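Local coordinates for protein probable chitinase (Chromobacterium violaceum, PDB 5JH8) that probably binds and hydrolyses chitin, as expected of a glycoside hydrolase family 18 enzyme built on a TIM barrel, at residues F259-A264 and H269-E274; Q91-L96 and I127-R132; I212-P217 and S284-Y289. All coordinates share one frame; numbering follows the deposited sequence.

How the contacts relate
The three contacts lie in different parts of one TIM-barrel protein. Contact 2, earliest in the chain, packs two neighbouring helices of the outer layer, 89-96 and 120-135. Contact 3 sets barrel strand 212-222 against helix 276-289. Contact 1 is nested in the loop that contact 3 closes, and belongs to a hairpin whose second strand, 268-273, pairs with 212-222 and leads on into helix 276-289. Contacts 1 and 3 have centres 27 Å apart, yet touch where E274 CG meets P217 O at 3.7 Å. Contacts 1 and 2 lie on opposite sides of the molecule, with centres 44 Å apart; the hairpin, consistent with the family 18 insertion, stands beyond the barrel on the far side from contact 2.

Contact 1 of 3, residues F259-A264 and H269-E274; sequences FNYGAA and HTVWTE
The carbonyl oxygen of F259 takes the N-H of V271 at 2.8 Å (F259 O to V271 N), while T270 CA offers a longer C-H contact to the same oxygen. V271 O answers with F259 N, and Y261 and H269 repeat the exchange two residues along: H269 N reaches Y261 O at 2.8 Å, whereas Y261 N lies 3.2 Å from H269 O. These are the two hydrogen-bonded pairs of an antiparallel ladder, with N260 and T270 the non-hydrogen-bonded pair between them. The hairpin, strands 256-262 and 268-273, lies between the seventh barrel strand and its following helix, consistent with the alpha+beta insertion known from many family 18 chitinases. On the face shared by F259, Y261, H269 and V271, the F259 ring is swung across the strand (chi1 58°) until V271 CB stands over it, 3.8 Å from the ring centroid. H269 CB likewise sits over the Y261 ring, 3.6 Å from its centroid, and the imidazole continues past it, planes only 19° apart but slid so that the rings barely overlap. A263 CB approaches the imidazole at CD2 of H269, 3.8 Å away. D222 holds both polar ends, bonding Y261 OH through OD2 and H269 ND1 through OD1, and Y244 stacks on the Y261 ring.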
loop_
_atom_site.group_PDB
_atom_site.type_symbol
_atom_site.label_atom_id
_atom_site.label_comp_id
_atom_site.label_asym_id
_atom_site.label_seq_id
_atom_site.Cartn_x
_atom_site.Cartn_y
_atom_site.Cartn_z
ATOM N N PHE A 259 -23.094 -4.000 1.111
ATOM C CA PHE A 259 -24.421 -3.768 1.658
ATOM C C PHE A 259 -24.880 -2.387 1.249
ATOM O O PHE A 259 -24.089 -1.548 0.819
ATOM C CB PHE A 259 -24.504 -3.967 3.181
ATOM C CG PHE A 259 -23.567 -3.111 3.996
ATOM C CD1 PHE A 259 -22.273 -3.536 4.259
ATOM C CD2 PHE A 259 -24.001 -1.921 4.577
ATOM C CE1 PHE A 259 -21.430 -2.783 5.028
ATOM C CE2 PHE A 259 -23.139 -1.169 5.363
ATOM C CZ PHE A 259 -21.865 -1.616 5.586
ATOM N N ASN A 260 -26.183 -2.178 1.370
ATOM C CA ASN A 260 -26.792 -0.900 1.093
ATOM C C ASN A 260 -27.577 -0.448 2.307
ATOM O O ASN A 260 -27.926 -1.238 3.190
ATOM C CB ASN A 260 -27.775 -0.995 -0.072
ATOM C CG ASN A 260 -27.109 -1.391 -1.347
ATOM O OD1 ASN A 260 -26.568 -0.555 -2.076
ATOM N ND2 ASN A 260 -27.150 -2.685 -1.642
ATOM N N TYR A 261 -27.879 0.845 2.314
ATOM C CA TYR A 261 -28.755 1.380 3.337
ATOM C C TYR A 261 -29.340 2.699 2.858
ATOM O O TYR A 261 -28.787 3.362 1.976
ATOM C CB TYR A 261 -28.019 1.530 4.667
ATOM C CG TYR A 261 -26.887 2.544 4.707
ATOM C CD1 TYR A 261 -27.140 3.866 5.015
ATOM C CD2 TYR A 261 -25.565 2.173 4.482
ATOM C CE1 TYR A 261 -26.120 4.796 5.095
ATOM C CE2 TYR A 261 -24.533 3.099 4.566
ATOM C CZ TYR A 261 -24.824 4.412 4.869
ATOM O OH TYR A 261 -23.825 5.339 4.960
ATOM N N GLY A 262 -30.485 3.063 3.433
ATOM C CA GLY A 262 -31.117 4.329 3.152
ATOM C C GLY A 262 -30.796 5.322 4.247
ATOM O O GLY A 262 -31.141 5.108 5.412
ATOM N N ALA A 263 -30.113 6.402 3.873
ATOM C CA ALA A 263 -29.732 7.436 4.821
ATOM C C ALA A 263 -30.899 8.394 5.054
ATOM O O ALA A 263 -31.848 8.463 4.271
ATOM C CB ALA A 263 -28.521 8.213 4.308
ATOM N N ALA A 264 -30.805 9.151 6.148
ATOM C CA ALA A 264 -31.896 10.043 6.532
ATOM C C ALA A 264 -32.165 11.114 5.480
ATOM O O ALA A 264 -33.293 11.613 5.378
ATOM C CB ALA A 264 -31.587 10.687 7.883
ATOM N N HIS A 269 -27.173 4.451 -0.045
ATOM C CA HIS A 269 -25.737 4.219 -0.012
ATOM C C HIS A 269 -25.397 2.794 -0.410
ATOM O O HIS A 269 -26.210 1.872 -0.261
ATOM C CB HIS A 269 -25.213 4.481 1.396
ATOM C CG HIS A 269 -25.095 5.931 1.728
ATOM N ND1 HIS A 269 -23.909 6.514 2.120
ATOM C CD2 HIS A 269 -26.014 6.922 1.708
ATOM C CE1 HIS A 269 -24.110 7.800 2.344
ATOM N NE2 HIS A 269 -25.378 8.075 2.095
ATOM N N THR A 270 -24.171 2.626 -0.907
ATOM C CA THR A 270 -23.611 1.330 -1.238
ATOM C C THR A 270 -22.230 1.256 -0.605
ATOM O O THR A 270 -21.405 2.150 -0.820
ATOM C CB THR A 270 -23.441 1.190 -2.753
ATOM O OG1 THR A 270 -24.697 1.360 -3.399
ATOM C CG2 THR A 270 -22.953 -0.155 -3.136
ATOM N N VAL A 271 -21.986 0.210 0.179
ATOM C CA VAL A 271 -20.687 -0.030 0.785
ATOM C C VAL A 271 -20.083 -1.270 0.158
ATOM O O VAL A 271 -20.769 -2.271 -0.033
ATOM C CB VAL A 271 -20.828 -0.238 2.310
ATOM C CG1 VAL A 271 -19.491 -0.645 2.948
ATOM C CG2 VAL A 271 -21.400 1.009 2.965
ATOM N N TRP A 272 -18.794 -1.207 -0.137
ATOM C CA TRP A 272 -17.986 -2.377 -0.461
ATOM C C TRP A 272 -16.799 -2.408 0.491
ATOM O O TRP A 272 -16.100 -1.396 0.637
ATOM C CB TRP A 272 -17.482 -2.340 -1.900
ATOM C CG TRP A 272 -18.525 -2.688 -2.908
ATOM C CD1 TRP A 272 -19.364 -1.822 -3.545
ATOM C CD2 TRP A 272 -18.839 -3.991 -3.412
ATOM N NE1 TRP A 272 -20.172 -2.499 -4.426
ATOM C CE2 TRP A 272 -19.873 -3.835 -4.357
ATOM C CE3 TRP A 272 -18.354 -5.269 -3.157
ATOM C CZ2 TRP A 272 -20.436 -4.923 -5.039
ATOM C CZ3 TRP A 272 -18.897 -6.329 -3.825
ATOM C CH2 TRP A 272 -19.922 -6.158 -4.764
ATOM N N THR A 273 -16.576 -3.551 1.144
ATOM C CA THR A 273 -15.497 -3.672 2.108
ATOM C C THR A 273 -15.106 -5.142 2.223
ATOM O O THR A 273 -15.466 -5.983 1.386
ATOM C CB THR A 273 -15.877 -3.011 3.439
ATOM O OG1 THR A 273 -14.704 -2.925 4.247
ATOM C CG2 THR A 273 -16.988 -3.767 4.140
ATOM N N GLU A 274 -14.334 -5.427 3.265
ATOM C CA GLU A 274 -13.782 -6.743 3.561
ATOM C C GLU A 274 -14.487 -7.342 4.773
ATOM O O GLU A 274 -15.120 -6.638 5.571
ATOM C CB GLU A 274 -12.278 -6.670 3.901
ATOM C CG GLU A 274 -11.401 -5.953 2.866
ATOM C CD GLU A 274 -11.431 -6.604 1.506
ATOM O OE1 GLU A 274 -11.430 -7.867 1.447
ATOM O OE2 GLU A 274 -11.462 -5.860 0.496
#

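Contact 2 of 3, residues Q91-L96 and I127-R132; sequences QAVANL and IQVLGR
V129 is the first residue of 127-132 to meet the other helix, touching V93 through a single pair of methyls: its CG1 lies 3.9 Å from V93 CG2. The two valines cross at about a right angle, and V129 brings up this branch because CG1 stands anti to its own backbone N (chi1 174°). L130, next in sequence, carries more of the interface, in two separate ways. Near its backbone it receives V93, and both methyls of V93 lie against it: V93 CG1 comes to 4.1 Å from L130 CA, and V93 CG2 to 4.2 Å from L130 CB. At its far end it meets L96, whose CB is 4.0 Å from L130 CD1 and whose CD1 is the same 4.0 Å from L130 CD2, so that both methyls of L130 have a partner on one leucine. An extended first torsion (chi1 178°) carries the L130 isobutyl group across to L96, and L130 also touches V110 of strand 107-111 and L141. V93 is therefore a knob in a hole: F126, V129, L130 and A133, spaced by three, four and seven residues, all touch it, and the approach is close enough to bring V93 CA within 5.4 Å of L130 CA. The contact is wholly apolar. Its two helical segments run in roughly the same direction, 31° apart with axes 9.5 Å from each other at closest approach, as expected of consecutive outer helices in a TIM barrel, here joined in the chain through strand 107-111, on which L130 packs.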
loop_
_atom_site.group_PDB
_atom_site.type_symbol
_atom_site.label_atom_id
_atom_site.label_comp_id
_atom_site.label_asym_id
_atom_site.label_seq_id
_atom_site.Cartn_x
_atom_site.Cartn_y
_atom_site.Cartn_z
ATOM N N GLN A 91 21.555 13.382 -6.123
ATOM C CA GLN A 91 21.240 13.886 -4.795
ATOM C C GLN A 91 20.214 13.000 -4.108
ATOM O O GLN A 91 20.380 12.632 -2.942
ATOM C CB GLN A 91 20.722 15.322 -4.917
ATOM C CG GLN A 91 21.744 16.315 -5.419
ATOM C CD GLN A 91 21.767 16.461 -6.926
ATOM O OE1 GLN A 91 21.220 15.652 -7.667
ATOM N NE2 GLN A 91 22.421 17.507 -7.385
ATOM N N ALA A 92 19.141 12.650 -4.819
ATOM C CA ALA A 92 18.080 11.862 -4.211
ATOM C C ALA A 92 18.586 10.508 -3.756
ATOM O O ALA A 92 18.223 10.055 -2.673
ATOM C CB ALA A 92 16.933 11.685 -5.201
ATOM N N VAL A 93 19.386 9.830 -4.582
ATOM C CA VAL A 93 19.866 8.498 -4.223
ATOM C C VAL A 93 20.738 8.584 -2.980
ATOM O O VAL A 93 20.527 7.869 -1.998
ATOM C CB VAL A 93 20.613 7.854 -5.402
ATOM C CG1 VAL A 93 21.351 6.617 -4.947
ATOM C CG2 VAL A 93 19.649 7.501 -6.514
ATOM N N ALA A 94 21.725 9.488 -2.995
ATOM C CA ALA A 94 22.608 9.597 -1.838
ATOM C C ALA A 94 21.833 9.984 -0.591
ATOM O O ALA A 94 22.111 9.491 0.512
ATOM C CB ALA A 94 23.713 10.619 -2.091
ATOM N N ASN A 95 20.879 10.906 -0.743
ATOM C CA ASN A 95 20.126 11.389 0.408
ATOM C C ASN A 95 19.203 10.314 0.966
ATOM O O ASN A 95 18.986 10.267 2.172
ATOM C CB ASN A 95 19.346 12.653 0.048
ATOM C CG ASN A 95 20.253 13.861 -0.131
ATOM O OD1 ASN A 95 21.400 13.839 0.320
ATOM N ND2 ASN A 95 19.752 14.907 -0.780
ATOM N N LEU A 96 18.629 9.477 0.108
ATOM C CA LEU A 96 17.785 8.403 0.606
ATOM C C LEU A 96 18.607 7.385 1.383
ATOM O O LEU A 96 18.163 6.861 2.415
ATOM C CB LEU A 96 17.035 7.737 -0.548
ATOM C CG LEU A 96 15.858 8.584 -1.051
ATOM C CD1 LEU A 96 15.391 8.134 -2.442
ATOM C CD2 LEU A 96 14.697 8.583 -0.066
ATOM N N ILE A 127 15.230 3.761 -9.839
ATOM C CA ILE A 127 15.098 2.623 -8.937
ATOM C C ILE A 127 16.279 1.665 -9.081
ATOM O O ILE A 127 16.755 1.112 -8.086
ATOM C CB ILE A 127 13.724 1.963 -9.164
ATOM C CG1 ILE A 127 12.605 2.913 -8.694
ATOM C CG2 ILE A 127 13.644 0.613 -8.479
ATOM C CD1 ILE A 127 12.700 3.383 -7.251
ATOM N N GLN A 128 16.795 1.475 -10.293
ATOM C CA GLN A 128 18.000 0.663 -10.471
ATOM C C GLN A 128 19.181 1.235 -9.693
ATOM O O GLN A 128 19.899 0.511 -8.980
ATOM C CB GLN A 128 18.348 0.594 -11.959
ATOM C CG GLN A 128 17.406 -0.265 -12.774
ATOM C CD GLN A 128 17.561 -0.066 -14.281
ATOM O OE1 GLN A 128 18.223 0.867 -14.738
ATOM N NE2 GLN A 128 16.924 -0.932 -15.053
ATOM N N VAL A 129 19.422 2.534 -9.853
ATOM C CA VAL A 129 20.546 3.180 -9.189
ATOM C C VAL A 129 20.350 3.166 -7.680
ATOM O O VAL A 129 21.280 2.881 -6.923
ATOM C CB VAL A 129 20.730 4.608 -9.742
ATOM C CG1 VAL A 129 21.797 5.374 -8.971
ATOM C CG2 VAL A 129 21.055 4.568 -11.219
ATOM N N LEU A 130 19.133 3.459 -7.229
ATOM C CA LEU A 130 18.835 3.489 -5.808
ATOM C C LEU A 130 18.999 2.112 -5.190
ATOM O O LEU A 130 19.578 1.970 -4.104
ATOM C CB LEU A 130 17.418 4.023 -5.596
ATOM C CG LEU A 130 16.953 4.072 -4.144
ATOM C CD1 LEU A 130 17.817 4.967 -3.291
ATOM C CD2 LEU A 130 15.483 4.457 -4.072
ATOM N N GLY A 131 18.499 1.076 -5.867
ATOM C CA GLY A 131 18.651 -0.271 -5.343
ATOM C C GLY A 131 20.108 -0.664 -5.172
ATOM O O GLY A 131 20.512 -1.208 -4.139
ATOM N N ARG A 132 20.939 -0.359 -6.167
ATOM C CA ARG A 132 22.354 -0.679 -6.044
ATOM C C ARG A 132 22.991 0.089 -4.891
ATOM O O ARG A 132 23.798 -0.466 -4.140
ATOM C CB ARG A 132 23.071 -0.399 -7.360
ATOM C CG ARG A 132 22.838 -1.444 -8.451
ATOM C CD ARG A 132 23.775 -1.252 -9.636
ATOM N NE ARG A 132 23.470 -0.053 -10.411
ATOM C CZ ARG A 132 22.594 0.001 -11.412
ATOM N NH1 ARG A 132 21.907 -1.076 -11.781
ATOM N NH2 ARG A 132 22.397 1.143 -12.044
#

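Contact 3 of 3, residues I212-P217 and S284-Y289; sequences ILNGIP and SLVNAY
This is a strand-to-helix contact between the strand wall of the barrel and its outer layer of helices: N214, on the seventh barrel strand, meets L285 and V286 of helix 276-289, the helix that leads to the eighth strand. It is small, burying 88 Å² between the two segments, but all three residues are buried. The nearest CA atoms across the segments, N214 CA and V286 CA, are still 7.5 Å apart, so side chains make the contact. The touch is lopsided in chemistry. N214 reaches outward with an amide, while the helix replies with hydrocarbon: V286 CG2 lies 4.0 Å from N214 OD1, the two side chains crossing at about a right angle, and L285 CB lies 4.3 Å from N214 ND2. With chi1 at 71°, CG of N214 is tucked between its own backbone N and carbonyl carbon, and the amide projects toward the helix. M196 of helix 193-206 closes in on both N214 and L285. T294 on the neighbouring eighth strand touches V286 as well.

The amide's polar partners lie outside the two segments, T294 on the next strand and K282 earlier in the helix. OD1 is hydrogen-bonded to T294 OG1, and ND2 to the carbonyl oxygen of K282, one turn before V286. The helix is kinked here: V286 N makes no bond to the preceding turn, although regular alpha-helical pairing would join it to K282 O. Beyond the kink the regular pattern is recovered, with Y289 N bonded to L285 O at 3.0 Å. N214 ND2 thus takes a carbonyl that the helix does not use in its usual way, and the asparagine, bonded at both ends of its amide, ties strand to helix and to the next strand while having its rotation fixed in an otherwise oily setting.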
loop_
_atom_site.group_PDB
_atom_site.type_symbol
_atom_site.label_atom_id
_atom_site.label_comp_id
_atom_site.label_asym_id
_atom_site.label_seq_id
_atom_site.Cartn_x
_atom_site.Cartn_y
_atom_site.Cartn_z
ATOM N N ILE A 212 7.440 -10.074 -4.571
ATOM C CA ILE A 212 6.144 -9.419 -4.629
ATOM C C ILE A 212 5.461 -9.509 -3.274
ATOM O O ILE A 212 5.420 -10.575 -2.660
ATOM C CB ILE A 212 5.273 -10.057 -5.725
ATOM C CG1 ILE A 212 5.898 -9.868 -7.116
ATOM C CG2 ILE A 212 3.834 -9.547 -5.658
ATOM C CD1 ILE A 212 6.028 -8.455 -7.573
ATOM N N LEU A 213 4.907 -8.379 -2.831
ATOM C CA LEU A 213 3.945 -8.335 -1.742
ATOM C C LEU A 213 2.598 -7.949 -2.343
ATOM O O LEU A 213 2.530 -6.996 -3.122
ATOM C CB LEU A 213 4.323 -7.279 -0.694
ATOM C CG LEU A 213 5.752 -7.282 -0.188
ATOM C CD1 LEU A 213 5.973 -6.058 0.654
ATOM C CD2 LEU A 213 6.060 -8.550 0.606
ATOM N N ASN A 214 1.521 -8.679 -2.012
ATOM C CA ASN A 214 0.204 -8.151 -2.318
ATOM C C ASN A 214 -0.185 -7.129 -1.260
ATOM O O ASN A 214 0.548 -6.871 -0.303
ATOM C CB ASN A 214 -0.825 -9.254 -2.564
ATOM C CG ASN A 214 -1.214 -10.006 -1.319
ATOM O OD1 ASN A 214 -0.458 -10.095 -0.366
ATOM N ND2 ASN A 214 -2.422 -10.585 -1.335
ATOM N N GLY A 215 -1.344 -6.526 -1.473
ATOM C CA GLY A 215 -1.859 -5.489 -0.591
ATOM C C GLY A 215 -3.286 -5.789 -0.193
ATOM O O GLY A 215 -4.119 -6.165 -1.029
ATOM N N ILE A 216 -3.572 -5.602 1.094
ATOM C CA ILE A 216 -4.900 -5.868 1.650
ATOM C C ILE A 216 -5.340 -4.635 2.424
ATOM O O ILE A 216 -4.608 -4.154 3.295
ATOM C CB ILE A 216 -4.905 -7.099 2.577
ATOM C CG1 ILE A 216 -4.302 -8.307 1.857
ATOM C CG2 ILE A 216 -6.311 -7.356 3.093
ATOM C CD1 ILE A 216 -4.148 -9.540 2.752
ATOM N N PRO A 217 -6.519 -4.090 2.114
ATOM C CA PRO A 217 -6.986 -2.894 2.813
ATOM C C PRO A 217 -7.684 -3.238 4.119
ATOM O O PRO A 217 -8.447 -4.199 4.203
ATOM C CB PRO A 217 -7.985 -2.303 1.818
ATOM C CG PRO A 217 -8.619 -3.546 1.182
ATOM C CD PRO A 217 -7.475 -4.540 1.069
ATOM N N SER A 284 -4.008 -15.597 1.961
ATOM C CA SER A 284 -3.633 -16.941 1.529
ATOM C C SER A 284 -3.013 -16.937 0.146
ATOM O O SER A 284 -2.361 -17.915 -0.236
ATOM C CB SER A 284 -4.851 -17.868 1.557
ATOM O OG SER A 284 -5.676 -17.748 0.407
ATOM N N LEU A 285 -3.232 -15.876 -0.628
ATOM C CA LEU A 285 -2.599 -15.781 -1.940
ATOM C C LEU A 285 -1.080 -15.728 -1.840
ATOM O O LEU A 285 -0.409 -16.041 -2.824
ATOM C CB LEU A 285 -3.132 -14.594 -2.741
ATOM C CG LEU A 285 -4.628 -14.677 -3.037
ATOM C CD1 LEU A 285 -5.055 -13.470 -3.844
ATOM C CD2 LEU A 285 -5.045 -15.940 -3.754
ATOM N N VAL A 286 -0.524 -15.346 -0.689
ATOM C CA VAL A 286 0.922 -15.437 -0.502
ATOM C C VAL A 286 1.388 -16.862 -0.773
ATOM O O VAL A 286 2.340 -17.086 -1.518
ATOM C CB VAL A 286 1.294 -14.987 0.914
ATOM C CG1 VAL A 286 2.766 -15.301 1.214
ATOM C CG2 VAL A 286 1.021 -13.497 1.090
ATOM N N ASN A 287 0.704 -17.842 -0.193
ATOM C CA ASN A 287 1.118 -19.221 -0.389
ATOM C C ASN A 287 0.716 -19.738 -1.747
ATOM O O ASN A 287 1.440 -20.549 -2.330
ATOM C CB ASN A 287 0.516 -20.094 0.696
ATOM C CG ASN A 287 0.992 -19.685 2.049
ATOM O OD1 ASN A 287 2.175 -19.369 2.219
ATOM N ND2 ASN A 287 0.082 -19.640 3.019
ATOM N N ALA A 288 -0.420 -19.276 -2.270
ATOM C CA ALA A 288 -0.868 -19.759 -3.567
ATOM C C ALA A 288 0.104 -19.372 -4.675
ATOM O O ALA A 288 0.296 -20.139 -5.626
ATOM C CB ALA A 288 -2.273 -19.247 -3.872
ATOM N N TYR A 289 0.701 -18.172 -4.589
ATOM C CA TYR A 289 1.599 -17.654 -5.619
ATOM C C TYR A 289 3.079 -17.757 -5.264
ATOM O O TYR A 289 3.916 -17.495 -6.132
ATOM C CB TYR A 289 1.309 -16.176 -5.905
ATOM C CG TYR A 289 0.085 -15.890 -6.744
ATOM C CD1 TYR A 289 -1.176 -15.821 -6.171
ATOM C CD2 TYR A 289 0.195 -15.660 -8.104
ATOM C CE1 TYR A 289 -2.287 -15.534 -6.931
ATOM C CE2 TYR A 289 -0.913 -15.384 -8.871
ATOM C CZ TYR A 289 -2.154 -15.322 -8.280
ATOM O OH TYR A 289 -3.268 -15.035 -9.017
#